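Local coordinates for glutathione S-transferase family protein (Pseudomonas putida, PDB 3LXZ) that probably conjugates reduced glutathione to a wide range of hydrophobic electrophiles, as a glutathione transferase, at residues Tyr13-Met16 with Val17-Ala20; Gly35-Pro39 with Gln40-Val44; Asp68-Glu71 with Gln72-Gly76; Glu92-Lys95 with Glu96-Tyr100. All blocks are in the same frame, centred on the assembly; numbering follows the deposited sequence.

Contact 1. Residues Tyr13-Met16 with Val17-Ala20; sequences YYNM and VKLA
Residues Tyr13-Met16 and Val17-Ala20 are consecutive turns of one alpha-helix, joined by i to i+4 backbone bonds of which Lys18 N to Tyr14 O (2.9 Å) and Leu19 N to Asn15 O (2.8 Å) are short, whereas Val17 N to Tyr13 O is long and weak at 3.5 Å. The side-chain contact gathers on Lys18. Its chain is stretched to full length, CG anti to the backbone N (chi1 179°), and this carries Lys18 CD obliquely past the Tyr14 ring, 3.9 Å from Tyr14 CE2. Asn15 runs alongside the lysine and points the same way, with Asn15 OD1 and Lys18 CD 4.1 Å apart. A water bridges their polar ends, donating to Asn15 OD1 at 2.7 Å and accepting from Lys18 NZ at 2.9 Å. The ammonium also forms salt bridges with Asp204 and Glu30, and Glu30 takes a hydrogen bond from Tyr14 OH as well; this buried lysine is therefore probably kept charged by its two carboxylate partners. Asn15 ND2 is bound to the carbonyl of Ser9, which fixes the turn of the amide and leaves OD1 directed at the water. Elsewhere round the helix, selenomethionine Met16 and Ala20 pack on helix 154-174, and the Tyr13 ring lies close to the glutathione-binding residues Thr63 and Arg106, its OH hydrogen-bonded to Glu102. The helix is the crossover of the beta-alpha-beta unit formed with strands 3-7 and 28-32, the opening motif of the thioredoxin-like glutathione S-transferase domain.

Contact 2. Residues Gly35-Pro39 with Gln40-Val44; sequences GGQAP and QALEV
Leu42 and Ala41 sit inside a hook of backbone made by Gly35-Pro39, a loop of the thioredoxin-like domain that runs from strand 28-32 into the short, weakly bonded helix 39-42. The Ala41 methyl points into the bend, its CB 3.4 Å from Ala38 O and 3.5 Å from Gly35 O, and Gly36 O and the methyl of Ala38 also border it. Leu42 covers the next part of the loop with its two branches. Leu42 CD1 rests 3.5 Å from Gln37 O, while Leu42 CD2 approaches Gly36 O and lies 3.7 Å from Gln37 OE1. The leucine reaches back over the loop because CG is anti to its own carbonyl carbon (chi1 -69°). Gln37 folds back at chi2 (-56°), and its NE2 is anchored on the carbonyl of Arg47, which holds OE1 beside the leucine. Backbone bonding between Gly36 and Gly48 ties the loop down further, close to the glutathione-binding residues Lys49 and Val50. Phe33 of the same chain lies against Ala41; Arg139 of the second subunit packs on Leu42. Cutting Leu42 back to an alanine is likely to open a gap beside the carbonyls of Gly36 and Gln37 and to cost Gln37 OE1 and that arginine their packing. Ala38 O accepts a well-directed bond from Leu42 N at 3.0 Å and a weak, strongly bent one from Ala41 N at 2.9 Å.

Contact 3. Residues Asp68-Glu71 with Gln72-Gly76; sequences DYIE and QTQGG
Two torsions bring Tyr69 and Thr73 together: the tyrosine CG is anti to the backbone N (chi1 -179°), which swings the ring to Thr73, one turn on, and chi1 of 61° sets the threonine OG1 between its own backbone N and carbonyl carbon. Both branches of Thr73 then lie over one face of the ring. Thr73 CG2 makes a CH-pi contact, 4.0 Å from the centroid of the Tyr69 ring, while Thr73 OG1 stands nearer the rim, 3.5 Å from Tyr69 CE2. The same Thr73 hydroxyl OG1 donates to Tyr69 O at 2.9 Å, approaching from above the carbonyl plane. Thr73 N lies nearly in line with that C=O, though its N-H is bent from the oxygen, so the carbonyl is gripped twice by one residue. Thr73 OG1 in turn accepts a bond from Gln74 NE2 (3.0 Å); the glutamine chain bends at chi2 to bring the amide back, and the acceptor lies close to the amide plane. This is the C-terminal end of helix 63-73 in the thioredoxin-like domain; Gln74 is the first residue to leave helical angles, although its N still reaches Ile70 O. With a valine at Thr73, methyl packing on the ring could remain, but the Gln74 amide would probably lose its acceptor and Tyr69 O one of its two donors. Gln74 CG lies 3.9 Å from Ile70 CG2, the two side chains slanting past each other. The helix is fastened on its other sides by salt bridges from Asp68 to Arg91 and from Glu71 to Lys24. Pro84 and Ala88 of the second subunit pack on Thr73 and Tyr69.

Contact 4. Residues Glu92-Lys95 with Glu96-Tyr100; sequences ELLK and EIELY
Glu92 and Glu96, one turn apart, slant across each other with their carboxylate planes 22° from parallel and OE2 to OE2 at 4.0 Å. Glu96 OE2 comes closer still to a methylene, 3.6 Å from Glu92 CG, while its OE1 lies beside Leu93 CD2. Asn140 ND2 bonds OE1 of both glutamates, while Lys89 and Ser61 of the second subunit hold Glu92; these donors probably ease the approach of the two carboxylates. The Lys95 side chain runs out with CG anti to the backbone N (chi1 -165°) and bends only at its last torsion; Lys95 CE lies 3.8 Å from Leu99 CD2. These residues belong to helix 84-106, the first helix of the all-helical C-terminal domain of glutathione S-transferases, and this face of it meets the second subunit. There Lys95 and Glu98 form salt bridges with Glu98 and Lys95 of the partner, and Ser64 of that subunit also binds Lys95 NZ. Leu94 and Glu98 run alongside, pointing the same way, with Leu94 CD2 4.0 Å from Glu98 OE1. Beyond them the Tyr100 ring carries Leu99 CB over its centre, 3.7 Å above the plane, and Glu96 CG at its edge.

Overall arrangement
Contact 1 is central to the set. It meets contact 3 where Val17 CG1 packs on Ile70 CD1 at 3.8 Å, joining helices 12-23 and 63-73, and it meets contact 4 where Tyr13 OH lies 3.7 Å from Glu98 CG, across the boundary between the N-terminal and C-terminal domains. Contacts 3 and 4 come within about 6 Å at their nearest atoms, and both face the second subunit. Contact 2, its centre about 21 Å from that of contact 1, also touches the second subunit, through Leu42. Of the glutathione-binding residues, Thr63 and Arg106 lie beside Tyr13, whereas Val50 is near Gly35, consistent with contacts 1 and 2 bordering different parts of the glutathione site.

Contact 1. Residues Tyr13-Met16 with Val17-Ala20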
# COMPACT_ATOMS: atom_id res chain seq x y z
N TYR A 13 7.29 3.17 -11.04
CA TYR A 13 7.41 3.69 -9.67
C TYR A 13 8.64 4.62 -9.55
O TYR A 13 8.59 5.61 -8.84
CB TYR A 13 7.56 2.52 -8.69
CG TYR A 13 6.27 1.79 -8.38
CD1 TYR A 13 5.33 2.32 -7.51
CD2 TYR A 13 6.01 0.52 -8.94
CE1 TYR A 13 4.15 1.64 -7.21
CE2 TYR A 13 4.84 -0.18 -8.65
CZ TYR A 13 3.92 0.38 -7.79
OH TYR A 13 2.76 -0.30 -7.50
N TYR A 14 9.71 4.32 -10.27
CA TYR A 14 10.89 5.20 -10.30
C TYR A 14 10.50 6.53 -10.95
O TYR A 14 10.84 7.61 -10.44
CB TYR A 14 12.02 4.53 -11.07
CG TYR A 14 13.30 5.35 -11.31
CD1 TYR A 14 14.32 5.38 -10.35
CD2 TYR A 14 13.53 6.01 -12.52
CE1 TYR A 14 15.54 6.06 -10.59
CE2 TYR A 14 14.75 6.72 -12.78
CZ TYR A 14 15.73 6.75 -11.81
OH TYR A 14 16.90 7.44 -12.06
N ASN A 15 9.78 6.44 -12.07
CA ASN A 15 9.41 7.66 -12.81
C ASN A 15 8.52 8.62 -12.01
O ASN A 15 8.61 9.85 -12.14
CB ASN A 15 8.86 7.31 -14.20
CG ASN A 15 9.97 6.92 -15.17
OD1 ASN A 15 11.12 7.35 -15.03
ND2 ASN A 15 9.64 6.10 -16.16
N MSE A 16 7.68 8.05 -11.14
CA MSE A 16 6.86 8.83 -10.22
C MSE A 16 7.71 9.67 -9.28
O MSE A 16 7.46 10.86 -9.14
CB MSE A 16 5.93 7.89 -9.43
CG MSE A 16 4.83 7.17 -10.24
SE MSE A 16 4.09 5.83 -8.99
CE MSE A 16 3.53 4.39 -10.24
N VAL A 17 8.73 9.08 -8.64
CA VAL A 17 9.61 9.88 -7.80
C VAL A 17 10.38 10.90 -8.64
O VAL A 17 10.49 12.07 -8.23
CB VAL A 17 10.53 9.01 -6.97
CG1 VAL A 17 11.43 9.91 -6.08
CG2 VAL A 17 9.62 8.12 -6.05
N LYS A 18 10.91 10.46 -9.77
CA LYS A 18 11.67 11.34 -10.66
C LYS A 18 10.86 12.58 -11.07
O LYS A 18 11.38 13.72 -10.98
CB LYS A 18 12.16 10.55 -11.86
CG LYS A 18 12.96 11.31 -12.91
CD LYS A 18 13.69 10.29 -13.81
CE LYS A 18 14.47 10.93 -14.96
NZ LYS A 18 15.04 9.85 -15.83
N LEU A 19 9.59 12.38 -11.45
CA LEU A 19 8.76 13.54 -11.78
C LEU A 19 8.58 14.48 -10.59
O LEU A 19 8.59 15.70 -10.77
CB LEU A 19 7.41 13.12 -12.34
CG LEU A 19 6.49 14.21 -12.90
CD1 LEU A 19 7.22 15.10 -13.92
CD2 LEU A 19 5.28 13.53 -13.53
N ALA A 20 8.41 13.92 -9.38
CA ALA A 20 8.19 14.75 -8.18
C ALA A 20 9.42 15.63 -7.97
O ALA A 20 9.29 16.83 -7.72
CB ALA A 20 7.95 13.86 -6.93
O HOH W 1 12.72 8.52 -16.90

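Contact 2. Residues Gly35-Pro39 with Gln40-Val44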
# COMPACT_ATOMS: atom_id res chain seq x y z
N GLY A 35 17.04 -3.62 -8.56
CA GLY A 35 16.49 -4.33 -7.40
C GLY A 35 16.56 -5.81 -7.60
O GLY A 35 17.59 -6.33 -8.04
N GLY A 36 15.46 -6.51 -7.31
CA GLY A 36 15.46 -7.97 -7.40
C GLY A 36 16.02 -8.61 -6.12
O GLY A 36 16.33 -7.94 -5.11
N GLN A 37 16.17 -9.92 -6.18
CA GLN A 37 16.41 -10.75 -4.99
C GLN A 37 17.87 -11.12 -4.70
O GLN A 37 18.14 -11.89 -3.76
CB GLN A 37 15.56 -12.03 -5.08
CG GLN A 37 14.07 -11.77 -5.32
CD GLN A 37 13.48 -10.85 -4.27
OE1 GLN A 37 13.76 -11.01 -3.07
NE2 GLN A 37 12.70 -9.85 -4.71
N ALA A 38 18.82 -10.58 -5.46
CA ALA A 38 20.23 -10.82 -5.15
C ALA A 38 20.55 -10.26 -3.76
O ALA A 38 20.01 -9.20 -3.38
CB ALA A 38 21.15 -10.21 -6.21
N PRO A 39 21.42 -10.95 -2.99
CA PRO A 39 21.72 -10.51 -1.63
C PRO A 39 22.24 -9.08 -1.56
O PRO A 39 21.90 -8.35 -0.62
CB PRO A 39 22.79 -11.50 -1.15
CG PRO A 39 22.49 -12.76 -1.94
CD PRO A 39 22.01 -12.28 -3.28
N GLN A 40 23.04 -8.66 -2.53
CA GLN A 40 23.52 -7.28 -2.51
C GLN A 40 22.38 -6.26 -2.74
O GLN A 40 22.40 -5.17 -2.15
CB GLN A 40 24.65 -7.05 -3.54
CG GLN A 40 26.02 -7.60 -3.11
CD GLN A 40 27.18 -7.06 -3.97
OE1 GLN A 40 27.96 -6.21 -3.52
NE2 GLN A 40 27.28 -7.55 -5.21
N ALA A 41 21.41 -6.63 -3.57
CA ALA A 41 20.28 -5.77 -3.93
C ALA A 41 19.34 -5.65 -2.73
O ALA A 41 18.84 -4.56 -2.46
CB ALA A 41 19.56 -6.32 -5.12
N LEU A 42 19.17 -6.74 -1.98
CA LEU A 42 18.31 -6.75 -0.78
C LEU A 42 18.87 -5.88 0.33
O LEU A 42 18.13 -5.42 1.22
CB LEU A 42 18.06 -8.17 -0.26
CG LEU A 42 17.18 -9.01 -1.20
CD1 LEU A 42 16.97 -10.49 -0.72
CD2 LEU A 42 15.85 -8.34 -1.53
N GLU A 43 20.18 -5.67 0.32
CA GLU A 43 20.78 -4.75 1.27
C GLU A 43 20.42 -3.28 1.01
O GLU A 43 20.46 -2.45 1.92
CB GLU A 43 22.30 -4.91 1.30
CG GLU A 43 22.77 -6.08 2.16
CD GLU A 43 24.20 -5.85 2.58
OE1 GLU A 43 24.43 -5.57 3.78
OE2 GLU A 43 25.07 -5.87 1.68
N VAL A 44 20.08 -2.96 -0.23
CA VAL A 44 19.64 -1.60 -0.55
C VAL A 44 18.12 -1.46 -0.41
O VAL A 44 17.60 -0.49 0.18
CB VAL A 44 20.00 -1.22 -2.01
CG1 VAL A 44 19.53 0.24 -2.31
CG2 VAL A 44 21.52 -1.45 -2.27

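Contact 3. Residues Asp68-Glu71 with Gln72-Gly76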
# COMPACT_ATOMS: atom_id res chain seq x y z
N ASP A 68 6.31 10.97 0.39
CA ASP A 68 5.93 11.63 1.63
C ASP A 68 7.13 12.26 2.33
O ASP A 68 7.01 13.40 2.82
CB ASP A 68 5.25 10.65 2.59
CG ASP A 68 3.76 10.50 2.33
OD1 ASP A 68 3.13 11.31 1.59
OD2 ASP A 68 3.20 9.53 2.92
N TYR A 69 8.25 11.54 2.37
CA TYR A 69 9.51 12.07 2.89
C TYR A 69 9.95 13.29 2.11
O TYR A 69 10.31 14.28 2.72
CB TYR A 69 10.61 11.01 2.84
CG TYR A 69 11.93 11.49 3.39
CD1 TYR A 69 12.17 11.53 4.76
CD2 TYR A 69 12.95 11.88 2.53
CE1 TYR A 69 13.42 11.97 5.26
CE2 TYR A 69 14.19 12.32 3.02
CZ TYR A 69 14.40 12.35 4.39
OH TYR A 69 15.63 12.77 4.86
N ILE A 70 9.88 13.23 0.78
CA ILE A 70 10.26 14.39 -0.04
C ILE A 70 9.41 15.63 0.27
O ILE A 70 9.95 16.73 0.44
CB ILE A 70 10.29 14.04 -1.53
CG1 ILE A 70 11.43 13.09 -1.83
CG2 ILE A 70 10.51 15.29 -2.40
CD1 ILE A 70 11.36 12.49 -3.26
N GLU A 71 8.08 15.47 0.34
CA GLU A 71 7.19 16.58 0.70
C GLU A 71 7.56 17.30 2.01
O GLU A 71 7.61 18.53 2.08
CB GLU A 71 5.73 16.13 0.77
CG GLU A 71 4.99 16.09 -0.55
CD GLU A 71 5.28 17.30 -1.45
OE1 GLU A 71 6.03 17.08 -2.41
OE2 GLU A 71 4.80 18.45 -1.19
N GLN A 72 7.81 16.48 3.03
CA GLN A 72 8.10 16.87 4.37
C GLN A 72 9.44 17.60 4.50
O GLN A 72 9.54 18.57 5.25
CB GLN A 72 8.20 15.59 5.18
CG GLN A 72 8.59 15.78 6.59
CD GLN A 72 7.42 15.60 7.44
OE1 GLN A 72 7.28 14.55 8.11
NE2 GLN A 72 6.49 16.57 7.39
N THR A 73 10.45 17.14 3.77
CA THR A 73 11.82 17.57 4.02
C THR A 73 12.37 18.55 2.99
O THR A 73 13.34 19.25 3.27
CB THR A 73 12.80 16.39 4.17
OG1 THR A 73 12.84 15.60 2.96
CG2 THR A 73 12.41 15.52 5.39
N GLN A 74 11.76 18.62 1.82
CA GLN A 74 12.39 19.33 0.71
C GLN A 74 11.62 20.58 0.35
O GLN A 74 10.39 20.61 0.51
CB GLN A 74 12.54 18.45 -0.54
CG GLN A 74 13.27 17.10 -0.33
CD GLN A 74 14.72 17.26 0.13
OE1 GLN A 74 15.51 17.97 -0.50
NE2 GLN A 74 15.08 16.59 1.24
N GLY A 75 12.35 21.55 -0.20
CA GLY A 75 11.78 22.78 -0.81
C GLY A 75 11.09 22.57 -2.14
O GLY A 75 10.97 21.43 -2.62
N GLY A 76 10.62 23.65 -2.76
CA GLY A 76 9.97 23.55 -4.06
C GLY A 76 8.47 23.41 -3.96
O GLY A 76 7.91 23.25 -2.88
O HOH W 2 8.02 20.32 0.20

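Contact 4. Residues Glu92-Lys95 with Glu96-Tyr100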
# COMPACT_ATOMS: atom_id res chain seq x y z
N GLU A 92 -5.19 8.72 0.37
CA GLU A 92 -6.22 7.69 0.07
C GLU A 92 -6.32 7.38 -1.43
O GLU A 92 -6.26 6.22 -1.86
CB GLU A 92 -7.58 8.10 0.64
CG GLU A 92 -8.69 7.07 0.47
CD GLU A 92 -10.07 7.68 0.66
OE1 GLU A 92 -10.32 8.81 0.16
OE2 GLU A 92 -10.92 7.02 1.32
N LEU A 93 -6.47 8.42 -2.25
CA LEU A 93 -6.46 8.22 -3.69
C LEU A 93 -5.17 7.59 -4.26
O LEU A 93 -5.22 6.65 -5.10
CB LEU A 93 -6.76 9.57 -4.39
CG LEU A 93 -8.24 9.97 -4.27
CD1 LEU A 93 -8.42 11.49 -4.52
CD2 LEU A 93 -9.16 9.18 -5.20
N LEU A 94 -4.01 8.07 -3.81
CA LEU A 94 -2.74 7.47 -4.22
C LEU A 94 -2.70 5.96 -3.87
O LEU A 94 -2.34 5.12 -4.71
CB LEU A 94 -1.55 8.18 -3.58
CG LEU A 94 -0.13 7.74 -4.04
CD1 LEU A 94 0.80 8.90 -3.75
CD2 LEU A 94 0.40 6.48 -3.28
N LYS A 95 -3.09 5.63 -2.65
CA LYS A 95 -3.13 4.23 -2.19
C LYS A 95 -4.08 3.38 -3.03
O LYS A 95 -3.77 2.21 -3.36
CB LYS A 95 -3.57 4.12 -0.73
CG LYS A 95 -3.28 2.75 -0.12
CD LYS A 95 -3.59 2.72 1.35
CE LYS A 95 -3.33 1.27 1.95
NZ LYS A 95 -1.89 1.15 2.30
N GLU A 96 -5.25 3.92 -3.33
CA GLU A 96 -6.23 3.18 -4.13
C GLU A 96 -5.69 2.89 -5.52
O GLU A 96 -5.92 1.81 -6.07
CB GLU A 96 -7.57 3.92 -4.24
CG GLU A 96 -8.32 3.90 -2.93
CD GLU A 96 -9.44 4.92 -2.78
OE1 GLU A 96 -9.58 5.93 -3.55
OE2 GLU A 96 -10.19 4.67 -1.82
N ILE A 97 -5.02 3.86 -6.12
CA ILE A 97 -4.50 3.64 -7.46
C ILE A 97 -3.42 2.57 -7.40
O ILE A 97 -3.41 1.64 -8.21
CB ILE A 97 -4.00 4.95 -8.13
CG1 ILE A 97 -5.16 5.90 -8.36
CG2 ILE A 97 -3.37 4.61 -9.47
CD1 ILE A 97 -4.68 7.38 -8.56
N GLU A 98 -2.54 2.67 -6.42
CA GLU A 98 -1.50 1.67 -6.24
C GLU A 98 -2.07 0.26 -6.03
O GLU A 98 -1.73 -0.63 -6.79
CB GLU A 98 -0.54 2.05 -5.10
CG GLU A 98 0.60 1.03 -4.87
CD GLU A 98 1.57 1.48 -3.80
OE1 GLU A 98 1.53 2.67 -3.39
OE2 GLU A 98 2.39 0.63 -3.35
N LEU A 99 -2.91 0.07 -5.01
CA LEU A 99 -3.30 -1.29 -4.65
C LEU A 99 -4.35 -1.84 -5.61
O LEU A 99 -4.44 -3.06 -5.78
CB LEU A 99 -3.92 -1.31 -3.23
CG LEU A 99 -2.96 -1.48 -2.05
CD1 LEU A 99 -1.92 -0.45 -2.07
CD2 LEU A 99 -3.67 -1.51 -0.68
N TYR A 100 -5.15 -0.97 -6.21
CA TYR A 100 -6.33 -1.48 -6.92
C TYR A 100 -6.26 -1.29 -8.41
O TYR A 100 -7.13 -1.81 -9.15
CB TYR A 100 -7.65 -0.91 -6.35
CG TYR A 100 -7.70 -1.05 -4.85
CD1 TYR A 100 -7.48 -2.29 -4.25
CD2 TYR A 100 -7.91 0.06 -4.06
CE1 TYR A 100 -7.46 -2.42 -2.85
CE2 TYR A 100 -7.91 -0.04 -2.67
CZ TYR A 100 -7.68 -1.29 -2.08
OH TYR A 100 -7.69 -1.35 -0.70